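Local coordinates for protein SnoK (Streptomyces nogalater, PDB 5EPA) that acts as a non-heme iron, 2-oxoglutarate-dependent carbocyclase in the biosynthesis of the polyketide nogalamycin, at residues 98-103 and 213-218; 110-115 and 146-151; 27-32 and 39-44. All coordinates share one frame; numbering follows the deposited sequence.

All three contacts reach the same antiparallel sheet of the cupin-type core. Contact 1 is fully buried; contact 2 is partly buried and lies at the same depth, their centres about 8 Å apart, with strands 213-217 and 148-151 paired through their backbones. Contact 3 lies farther out, about 16 Å from the centre of the chain, where helix 27-32 packs on 39-41, an outermost strand next to 213-217. None has a hydrogen bond between its own segments: packing of aliphatic and aromatic groups, with some carbonyl oxygens, does the joining. What separates them is 2-oxoglutarate. Contacts 1 and 2 each send it a polar ring from their sheet strand, whereas the Val-39 side chain of contact 3 is about 14 Å away.

Contact 1: residues 98-103 and 213-218; sequences PEISGI and VVFHHC. With AKG (2-oxoglutaric acid), chain H.
Phe-215 meets Ile-100 and Ile-103 where helix 98-103 covers one face of the large sheet of the double-stranded beta-helix, the cupin fold of the PhyH family. Its CB leaves the strand toward the helix, and CG sits anti to the carbonyl carbon (chi1 -65°), which sends the ring outward. Within the strand, CG1 of Val-213 lies over one ring face, toward its rim. Farther out, CE1 comes within 3.7 Å of Ile-103 CG2, which approaches obliquely, the two side chains crossing at about a right angle. On the other rim CE2 lies 3.8 Å from O of Ile-100, and the tip, CZ, touches both Ile-103 CG2 and that carbonyl oxygen, which stands at the ring edge near its plane. An alanine here would leave Ile-103 CG2 without its aromatic partner and is likely to open a gap between helix and sheet. Alongside, Ile-100 CG1 approaches Val-213 CG2 more loosely, at 4.5 Å. The next residue, His-216, points to the opposite face, where its ring meets 2-oxoglutarate and its NE2 is also hydrogen-bonded to OD2 of the iron ligand Asp-135. That nitrogen donates a weak, bent bond to co-substrate O2, 3.4 Å long at 130°.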
loop_
_atom_site.group_PDB
_atom_site.type_symbol
_atom_site.label_atom_id
_atom_site.label_comp_id
_atom_site.label_asym_id
_atom_site.label_seq_id
_atom_site.Cartn_x
_atom_site.Cartn_y
_atom_site.Cartn_z
ATOM N N PRO A 98 13.651 -4.855 -9.267
ATOM C CA PRO A 98 14.188 -6.110 -8.739
ATOM C C PRO A 98 14.337 -6.132 -7.230
ATOM O O PRO A 98 14.110 -7.161 -6.608
ATOM C CB PRO A 98 15.561 -6.219 -9.398
ATOM C CG PRO A 98 15.489 -5.324 -10.611
ATOM C CD PRO A 98 14.542 -4.236 -10.269
ATOM N N GLU A 99 14.727 -5.012 -6.633
ATOM C CA GLU A 99 14.916 -5.003 -5.211
ATOM C C GLU A 99 13.587 -4.895 -4.472
ATOM O O GLU A 99 13.323 -5.653 -3.532
ATOM C CB GLU A 99 15.896 -3.899 -4.790
ATOM C CG GLU A 99 17.209 -3.873 -5.589
ATOM C CD GLU A 99 17.925 -5.217 -5.705
ATOM O OE1 GLU A 99 17.564 -6.226 -5.025
ATOM O OE2 GLU A 99 18.895 -5.269 -6.479
ATOM N N ILE A 100 12.728 -3.973 -4.866
ATOM C CA ILE A 100 11.462 -3.812 -4.171
ATOM C C ILE A 100 10.646 -5.108 -4.240
ATOM O O ILE A 100 10.096 -5.538 -3.239
ATOM C CB ILE A 100 10.621 -2.652 -4.746
ATOM C CG1 ILE A 100 11.344 -1.315 -4.578
ATOM C CG2 ILE A 100 9.260 -2.605 -4.069
ATOM C CD1 ILE A 100 10.648 -0.160 -5.287
ATOM N N SER A 101 10.490 -5.662 -5.456
ATOM C CA SER A 101 9.610 -6.803 -5.662
ATOM C C SER A 101 10.287 -8.047 -5.128
ATOM O O SER A 101 9.637 -8.931 -4.594
ATOM C CB SER A 101 9.192 -6.979 -7.152
ATOM O OG SER A 101 10.288 -7.280 -7.971
ATOM N N GLY A 102 11.598 -8.119 -5.246
ATOM C CA GLY A 102 12.330 -9.255 -4.667
ATOM C C GLY A 102 12.272 -9.300 -3.125
ATOM O O GLY A 102 12.201 -10.373 -2.520
ATOM N N ILE A 103 12.311 -8.127 -2.498
ATOM C CA ILE A 103 12.157 -8.039 -1.050
ATOM C C ILE A 103 10.748 -8.455 -0.668
ATOM O O ILE A 103 10.566 -9.195 0.271
ATOM C CB ILE A 103 12.465 -6.609 -0.525
ATOM C CG1 ILE A 103 13.976 -6.356 -0.595
ATOM C CG2 ILE A 103 11.980 -6.436 0.912
ATOM C CD1 ILE A 103 14.340 -4.894 -0.500
ATOM N N VAL A 213 11.274 2.116 1.840
ATOM C CA VAL A 213 10.004 1.429 1.629
ATOM C C VAL A 213 9.527 0.831 2.929
ATOM O O VAL A 213 10.306 0.195 3.634
ATOM C CB VAL A 213 10.127 0.294 0.600
ATOM C CG1 VAL A 213 8.776 -0.320 0.344
ATOM C CG2 VAL A 213 10.678 0.818 -0.710
ATOM N N VAL A 214 8.249 0.998 3.239
ATOM C CA VAL A 214 7.656 0.252 4.324
ATOM C C VAL A 214 6.662 -0.735 3.741
ATOM O O VAL A 214 5.761 -0.352 3.021
ATOM C CB VAL A 214 6.916 1.150 5.323
ATOM C CG1 VAL A 214 6.520 0.352 6.563
ATOM C CG2 VAL A 214 7.775 2.328 5.724
ATOM N N PHE A 215 6.799 -1.998 4.116
ATOM C CA PHE A 215 5.917 -3.076 3.658
ATOM C C PHE A 215 4.942 -3.412 4.751
ATOM O O PHE A 215 5.307 -3.476 5.923
ATOM C CB PHE A 215 6.714 -4.350 3.354
ATOM C CG PHE A 215 7.660 -4.223 2.219
ATOM C CD1 PHE A 215 8.880 -3.682 2.392
ATOM C CD2 PHE A 215 7.292 -4.669 0.944
ATOM C CE1 PHE A 215 9.745 -3.527 1.307
ATOM C CE2 PHE A 215 8.147 -4.553 -0.130
ATOM C CZ PHE A 215 9.388 -3.972 0.053
ATOM N N HIS A 216 3.690 -3.620 4.389
ATOM C CA HIS A 216 2.703 -4.088 5.378
ATOM C C HIS A 216 1.753 -5.135 4.814
ATOM O O HIS A 216 1.246 -5.021 3.690
ATOM C CB HIS A 216 1.923 -2.885 6.050
ATOM C CG HIS A 216 1.003 -2.147 5.132
ATOM N ND1 HIS A 216 1.413 -1.071 4.394
ATOM C CD2 HIS A 216 -0.293 -2.353 4.800
ATOM C CE1 HIS A 216 0.417 -0.642 3.640
ATOM N NE2 HIS A 216 -0.643 -1.373 3.905
ATOM N N HIS A 217 1.475 -6.123 5.650
ATOM C CA HIS A 217 0.533 -7.191 5.316
ATOM C C HIS A 217 -0.896 -6.689 5.104
ATOM O O HIS A 217 -1.289 -5.648 5.623
ATOM C CB HIS A 217 0.567 -8.241 6.395
ATOM C CG HIS A 217 -0.139 -9.508 6.038
ATOM N ND1 HIS A 217 -1.476 -9.705 6.288
ATOM C CD2 HIS A 217 0.318 -10.663 5.504
ATOM C CE1 HIS A 217 -1.824 -10.919 5.903
ATOM N NE2 HIS A 217 -0.751 -11.522 5.421
ATOM N N CYS A 218 -1.666 -7.411 4.298
ATOM C CA CYS A 218 -3.043 -6.982 3.924
ATOM C C CYS A 218 -4.032 -6.977 5.099
ATOM O O CYS A 218 -5.124 -6.430 4.995
ATOM C CB CYS A 218 -3.626 -7.823 2.775
ATOM S SG CYS A 218 -3.853 -9.597 3.156
HETATM C C1 AKG H . -1.853 1.850 1.904
HETATM O O1 AKG H . -0.773 1.925 1.267
HETATM O O2 AKG H . -2.534 0.807 2.096
HETATM C C2 AKG H . -2.439 3.061 2.475
HETATM O O5 AKG H . -3.483 2.872 3.080
HETATM C C3 AKG H . -1.777 4.406 2.309
HETATM C C4 AKG H . -2.584 5.626 2.763
HETATM C C5 AKG H . -1.751 6.911 2.595
HETATM O O3 AKG H . -0.784 6.979 1.769
HETATM O O4 AKG H . -2.020 7.908 3.270
#

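Contact 2: residues 110-115 and 146-151; sequences APLRVY and ATLTAW. With AKG (2-oxoglutaric acid), chain H.
Leu-112 and Leu-148 touch through their methyl branches, one from each of two strands in the core sheet of the cupin fold. Strand 233-242 runs between them in the sheet, so the link is made by side chains reaching across, without a hydrogen bond from one segment to the other. CD2 of Leu-148 fits against both branches of Leu-112, 4.0 Å from CD1 and 4.2 Å from CD2, and the side chains cross at about a right angle. Leu-148 gets there by holding CG between its own backbone N and carbonyl carbon (chi1 80°). At the outer end two methyls meet, Ala-110 CB and Ala-146 CB, at 4.3 Å. Helix 98-108 adds to the cluster, Ala-108 lying against both Ala-146 and Leu-148.

The polar part belongs to the 146-151 segment. Asp-242 binds the backbone N of Ala-146 and OG1 of Thr-147. Deeper in, Trp-151 NE1 donates a nearly straight bond, 3.1 Å and 165°, to O3 of 2-oxoglutarate, which lies in the plane of the indole at its edge. CG2 of Thr-149 passes 3.9 Å from co-substrate O1. The methyl packing is therefore undirected and probably more tolerant of small shifts, while the indole bond is directional and, with Arg-233 and Thr-130 also bonded to 2-oxoglutarate, is likely to restrict the C5 carboxylate.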
loop_
_atom_site.group_PDB
_atom_site.type_symbol
_atom_site.label_atom_id
_atom_site.label_comp_id
_atom_site.label_asym_id
_atom_site.label_seq_id
_atom_site.Cartn_x
_atom_site.Cartn_y
_atom_site.Cartn_z
ATOM N N ALA A 110 5.878 -16.473 -0.309
ATOM C CA ALA A 110 5.020 -17.178 -1.275
ATOM C C ALA A 110 4.978 -16.410 -2.602
ATOM O O ALA A 110 5.283 -15.233 -2.630
ATOM C CB ALA A 110 3.617 -17.323 -0.719
ATOM N N PRO A 111 4.607 -17.085 -3.714
ATOM C CA PRO A 111 4.613 -16.409 -5.007
ATOM C C PRO A 111 3.603 -15.259 -5.064
ATOM O O PRO A 111 2.514 -15.359 -4.504
ATOM C CB PRO A 111 4.250 -17.521 -6.014
ATOM C CG PRO A 111 4.500 -18.805 -5.282
ATOM C CD PRO A 111 4.172 -18.484 -3.835
ATOM N N LEU A 112 3.999 -14.190 -5.741
ATOM C CA LEU A 112 3.207 -12.997 -5.835
ATOM C C LEU A 112 2.984 -12.542 -7.260
ATOM O O LEU A 112 3.748 -12.883 -8.166
ATOM C CB LEU A 112 3.896 -11.868 -5.118
ATOM C CG LEU A 112 4.199 -12.049 -3.631
ATOM C CD1 LEU A 112 5.127 -10.944 -3.179
ATOM C CD2 LEU A 112 2.938 -12.061 -2.782
ATOM N N ARG A 113 1.933 -11.743 -7.420
ATOM C CA ARG A 113 1.699 -10.982 -8.640
ATOM C C ARG A 113 1.462 -9.539 -8.256
ATOM O O ARG A 113 0.998 -9.255 -7.175
ATOM C CB ARG A 113 0.442 -11.458 -9.382
ATOM C CG ARG A 113 0.543 -12.771 -10.128
ATOM C CD ARG A 113 -0.821 -13.186 -10.648
ATOM N NE ARG A 113 -0.744 -14.489 -11.286
ATOM C CZ ARG A 113 -0.288 -14.700 -12.522
ATOM N NH1 ARG A 113 0.173 -13.682 -13.273
ATOM N NH2 ARG A 113 -0.262 -15.938 -13.014
ATOM N N VAL A 114 1.710 -8.635 -9.199
ATOM C CA VAL A 114 1.268 -7.238 -9.024
ATOM C C VAL A 114 -0.253 -7.134 -9.238
ATOM O O VAL A 114 -0.756 -7.515 -10.289
ATOM C CB VAL A 114 1.958 -6.303 -10.006
ATOM C CG1 VAL A 114 1.494 -4.874 -9.787
ATOM C CG2 VAL A 114 3.460 -6.372 -9.833
ATOM N N TYR A 115 -0.967 -6.674 -8.214
ATOM C CA TYR A 115 -2.400 -6.444 -8.291
ATOM C C TYR A 115 -2.664 -5.073 -8.872
ATOM O O TYR A 115 -3.485 -4.918 -9.770
ATOM C CB TYR A 115 -3.133 -6.553 -6.926
ATOM C CG TYR A 115 -4.523 -5.947 -7.000
ATOM C CD1 TYR A 115 -5.486 -6.500 -7.791
ATOM C CD2 TYR A 115 -4.830 -4.774 -6.364
ATOM C CE1 TYR A 115 -6.749 -5.938 -7.925
ATOM C CE2 TYR A 115 -6.102 -4.208 -6.473
ATOM C CZ TYR A 115 -7.051 -4.805 -7.292
ATOM O OH TYR A 115 -8.305 -4.222 -7.440
ATOM N N ALA A 146 -0.899 -14.128 1.763
ATOM C CA ALA A 146 0.365 -13.445 1.952
ATOM C C ALA A 146 0.390 -12.099 1.281
ATOM O O ALA A 146 1.426 -11.463 1.209
ATOM C CB ALA A 146 1.489 -14.315 1.424
ATOM N N THR A 147 -0.747 -11.671 0.741
ATOM C CA THR A 147 -0.831 -10.383 0.087
ATOM C C THR A 147 -0.280 -9.270 0.998
ATOM O O THR A 147 -0.639 -9.181 2.189
ATOM C CB THR A 147 -2.266 -10.075 -0.344
ATOM O OG1 THR A 147 -2.659 -10.985 -1.359
ATOM C CG2 THR A 147 -2.423 -8.674 -0.899
ATOM N N LEU A 148 0.517 -8.390 0.399
ATOM C CA LEU A 148 1.134 -7.264 1.097
ATOM C C LEU A 148 1.357 -6.064 0.181
ATOM O O LEU A 148 1.288 -6.168 -1.048
ATOM C CB LEU A 148 2.461 -7.674 1.703
ATOM C CG LEU A 148 3.697 -7.749 0.829
ATOM C CD1 LEU A 148 4.916 -8.040 1.678
ATOM C CD2 LEU A 148 3.560 -8.842 -0.172
ATOM N N THR A 149 1.601 -4.911 0.809
ATOM C CA THR A 149 1.752 -3.644 0.106
ATOM C C THR A 149 3.127 -3.062 0.382
ATOM O O THR A 149 3.600 -3.111 1.523
ATOM C CB THR A 149 0.725 -2.624 0.578
ATOM O OG1 THR A 149 -0.612 -3.036 0.245
ATOM C CG2 THR A 149 0.984 -1.249 -0.032
ATOM N N ALA A 150 3.770 -2.569 -0.670
ATOM C CA ALA A 150 4.986 -1.799 -0.563
ATOM C C ALA A 150 4.629 -0.322 -0.664
ATOM O O ALA A 150 4.118 0.112 -1.676
ATOM C CB ALA A 150 5.942 -2.163 -1.691
ATOM N N TRP A 151 4.891 0.437 0.391
ATOM C CA TRP A 151 4.597 1.868 0.425
ATOM C C TRP A 151 5.907 2.570 0.238
ATOM O O TRP A 151 6.744 2.589 1.130
ATOM C CB TRP A 151 3.957 2.226 1.748
ATOM C CG TRP A 151 3.300 3.576 1.834
ATOM C CD1 TRP A 151 2.026 3.902 1.509
ATOM C CD2 TRP A 151 3.888 4.759 2.373
ATOM N NE1 TRP A 151 1.787 5.225 1.778
ATOM C CE2 TRP A 151 2.926 5.770 2.312
ATOM C CE3 TRP A 151 5.168 5.062 2.870
ATOM C CZ2 TRP A 151 3.169 7.055 2.777
ATOM C CZ3 TRP A 151 5.420 6.363 3.293
ATOM C CH2 TRP A 151 4.424 7.340 3.242
HETATM C C1 AKG H . -1.853 1.850 1.904
HETATM O O1 AKG H . -0.773 1.925 1.267
HETATM O O2 AKG H . -2.534 0.807 2.096
HETATM C C2 AKG H . -2.439 3.061 2.475
HETATM O O5 AKG H . -3.483 2.872 3.080
HETATM C C3 AKG H . -1.777 4.406 2.309
HETATM C C4 AKG H . -2.584 5.626 2.763
HETATM C C5 AKG H . -1.751 6.911 2.595
HETATM O O3 AKG H . -0.784 6.979 1.769
HETATM O O4 AKG H . -2.020 7.908 3.270
#

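Contact 3: residues 27-32 and 39-44; sequences KEAVRF and VHIPRV
Val-39 carries the close part of this contact: its CG2 lies 3.8 Å from O of Ala-29 and 3.8 Å from CD1 of Phe-32, touching both a helix carbonyl oxygen and a corner of the ring. That methyl stands anti to the backbone N of Val-39, while CG1 takes the position between N and the carbonyl carbon (chi1 69°). The Phe-32 side chain runs obliquely to the valine and brings its CD1 corner within 4.0 Å of Val-39 CB as well. Helix and strand are joined by a short turn and run roughly antiparallel, their axes at 146° and 8.6 Å apart at closest approach, so the helix lies beside one edge strand, 38-41, of the large sheet.

Farther along the strand the fit slackens. Ala-29 CB and Ile-41 CD1 are 4.2 Å apart, and the isoleucine reaches the alanine with the end of its chain, chi2 at -62°. Beyond the contact, Asp-212 accepts hydrogen bonds from His-40 NE2 through OD2 and from the backbone N of Arg-43 through OD1. Phe-32 is exposed to solvent although its CD1 corner touches Val-39, and its ring also meets that of Tyr-38 edge-to-face. Val-39, by contrast, is buried, with Leu-107 of helix 98-108 as a further neighbour.

The strand gets its hydrogen bonding from its neighbour in the sheet, strand 213-217, where Val-39 and Ile-41 pair through their backbones with Phe-215 and Val-213. Between helix and strand the contact is van der Waals packing, including a methyl on a carbonyl oxygen, with no hydrogen bond. The helix is therefore held here by shape and apolar burial, while the position of the strand is set by the hydrogen bonds of the sheet.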
loop_
_atom_site.group_PDB
_atom_site.type_symbol
_atom_site.label_atom_id
_atom_site.label_comp_id
_atom_site.label_asym_id
_atom_site.label_seq_id
_atom_site.Cartn_x
_atom_site.Cartn_y
_atom_site.Cartn_z
ATOM N N LYS A 27 17.610 -11.695 7.751
ATOM C CA LYS A 27 16.667 -12.565 8.401
ATOM C C LYS A 27 15.881 -11.889 9.506
ATOM O O LYS A 27 14.725 -12.204 9.717
ATOM C CB LYS A 27 17.453 -13.715 9.011
ATOM C CG LYS A 27 17.804 -14.733 7.953
ATOM C CD LYS A 27 18.550 -15.938 8.485
ATOM C CE LYS A 27 19.093 -16.755 7.301
ATOM N NZ LYS A 27 20.072 -16.022 6.426
ATOM N N GLU A 28 16.500 -10.955 10.195
ATOM C CA GLU A 28 15.841 -10.223 11.270
ATOM C C GLU A 28 14.723 -9.340 10.726
ATOM O O GLU A 28 13.651 -9.196 11.327
ATOM C CB GLU A 28 16.873 -9.338 12.025
ATOM C CG GLU A 28 18.008 -10.060 12.805
ATOM C CD GLU A 28 19.027 -10.842 11.935
ATOM O OE1 GLU A 28 19.370 -10.355 10.831
ATOM O OE2 GLU A 28 19.521 -11.924 12.386
ATOM N N ALA A 29 14.983 -8.708 9.598
ATOM C CA ALA A 29 13.960 -7.892 8.962
ATOM C C ALA A 29 12.761 -8.727 8.507
ATOM O O ALA A 29 11.608 -8.318 8.661
ATOM C CB ALA A 29 14.537 -7.139 7.770
ATOM N N VAL A 30 13.029 -9.908 7.987
ATOM C CA VAL A 30 11.963 -10.822 7.618
ATOM C C VAL A 30 11.161 -11.288 8.853
ATOM O O VAL A 30 9.929 -11.285 8.836
ATOM C CB VAL A 30 12.527 -12.062 6.914
ATOM C CG1 VAL A 30 11.437 -13.097 6.689
ATOM C CG2 VAL A 30 13.180 -11.647 5.602
ATOM N N ARG A 31 11.855 -11.641 9.928
ATOM C CA ARG A 31 11.187 -12.028 11.153
ATOM C C ARG A 31 10.359 -10.876 11.727
ATOM O O ARG A 31 9.245 -11.081 12.195
ATOM C CB ARG A 31 12.196 -12.573 12.167
ATOM C CG ARG A 31 11.586 -13.066 13.477
ATOM C CD ARG A 31 12.613 -13.684 14.419
ATOM N NE ARG A 31 13.791 -12.825 14.687
ATOM C CZ ARG A 31 15.066 -12.953 14.224
ATOM N NH1 ARG A 31 15.470 -13.939 13.395
ATOM N NH2 ARG A 31 15.979 -12.045 14.610
ATOM N N PHE A 32 10.886 -9.665 11.681
ATOM C CA PHE A 32 10.158 -8.505 12.186
ATOM C C PHE A 32 8.864 -8.355 11.434
ATOM O O PHE A 32 7.803 -8.157 12.018
ATOM C CB PHE A 32 11.011 -7.245 12.037
ATOM C CG PHE A 32 10.427 -6.007 12.679
ATOM C CD1 PHE A 32 9.478 -5.248 12.027
ATOM C CD2 PHE A 32 10.843 -5.597 13.921
ATOM C CE1 PHE A 32 8.934 -4.113 12.598
ATOM C CE2 PHE A 32 10.296 -4.449 14.518
ATOM C CZ PHE A 32 9.366 -3.688 13.837
ATOM N N VAL A 39 7.194 -3.727 8.091
ATOM C CA VAL A 39 8.621 -3.503 8.271
ATOM C C VAL A 39 9.122 -2.368 7.409
ATOM O O VAL A 39 8.769 -2.238 6.236
ATOM C CB VAL A 39 9.460 -4.775 8.014
ATOM C CG1 VAL A 39 9.469 -5.187 6.538
ATOM C CG2 VAL A 39 10.883 -4.596 8.506
ATOM N N HIS A 40 9.977 -1.571 8.014
ATOM C CA HIS A 40 10.621 -0.435 7.362
ATOM C C HIS A 40 11.949 -0.874 6.771
ATOM O O HIS A 40 12.839 -1.283 7.491
ATOM C CB HIS A 40 10.852 0.684 8.391
ATOM C CG HIS A 40 11.638 1.863 7.866
ATOM N ND1 HIS A 40 12.365 2.691 8.684
ATOM C CD2 HIS A 40 11.829 2.318 6.612
ATOM C CE1 HIS A 40 12.955 3.616 7.960
ATOM N NE2 HIS A 40 12.640 3.416 6.697
ATOM N N ILE A 41 12.066 -0.809 5.450
ATOM C CA ILE A 41 13.318 -1.136 4.779
ATOM C C ILE A 41 13.941 0.139 4.192
ATOM O O ILE A 41 13.406 0.731 3.278
ATOM C CB ILE A 41 13.097 -2.136 3.660
ATOM C CG1 ILE A 41 12.358 -3.366 4.188
ATOM C CG2 ILE A 41 14.429 -2.528 3.045
ATOM C CD1 ILE A 41 13.093 -4.157 5.260
ATOM N N PRO A 42 15.074 0.567 4.731
ATOM C CA PRO A 42 15.620 1.800 4.184
ATOM C C PRO A 42 16.480 1.636 2.926
ATOM O O PRO A 42 17.085 0.578 2.691
ATOM C CB PRO A 42 16.472 2.348 5.330
ATOM C CG PRO A 42 16.762 1.175 6.211
ATOM C CD PRO A 42 15.904 0.017 5.819
ATOM N N ARG A 43 16.566 2.733 2.177
ATOM C CA ARG A 43 17.495 2.865 1.065
ATOM C C ARG A 43 17.347 1.749 -0.002
ATOM O O ARG A 43 18.291 1.087 -0.341
ATOM C CB ARG A 43 18.919 2.941 1.587
ATOM C CG ARG A 43 19.139 4.082 2.578
ATOM C CD ARG A 43 20.578 4.110 3.109
ATOM N NE ARG A 43 20.847 2.904 3.889
ATOM C CZ ARG A 43 20.549 2.735 5.161
ATOM N NH1 ARG A 43 19.949 3.705 5.851
ATOM N NH2 ARG A 43 20.831 1.578 5.745
ATOM N N VAL A 44 16.142 1.557 -0.501
ATOM C CA VAL A 44 15.917 0.570 -1.512
ATOM C C VAL A 44 16.165 1.206 -2.887
ATOM O O VAL A 44 16.803 0.599 -3.739
ATOM C CB VAL A 44 14.494 0.002 -1.442
ATOM C CG1 VAL A 44 14.286 -1.040 -2.512
ATOM C CG2 VAL A 44 14.222 -0.597 -0.060
#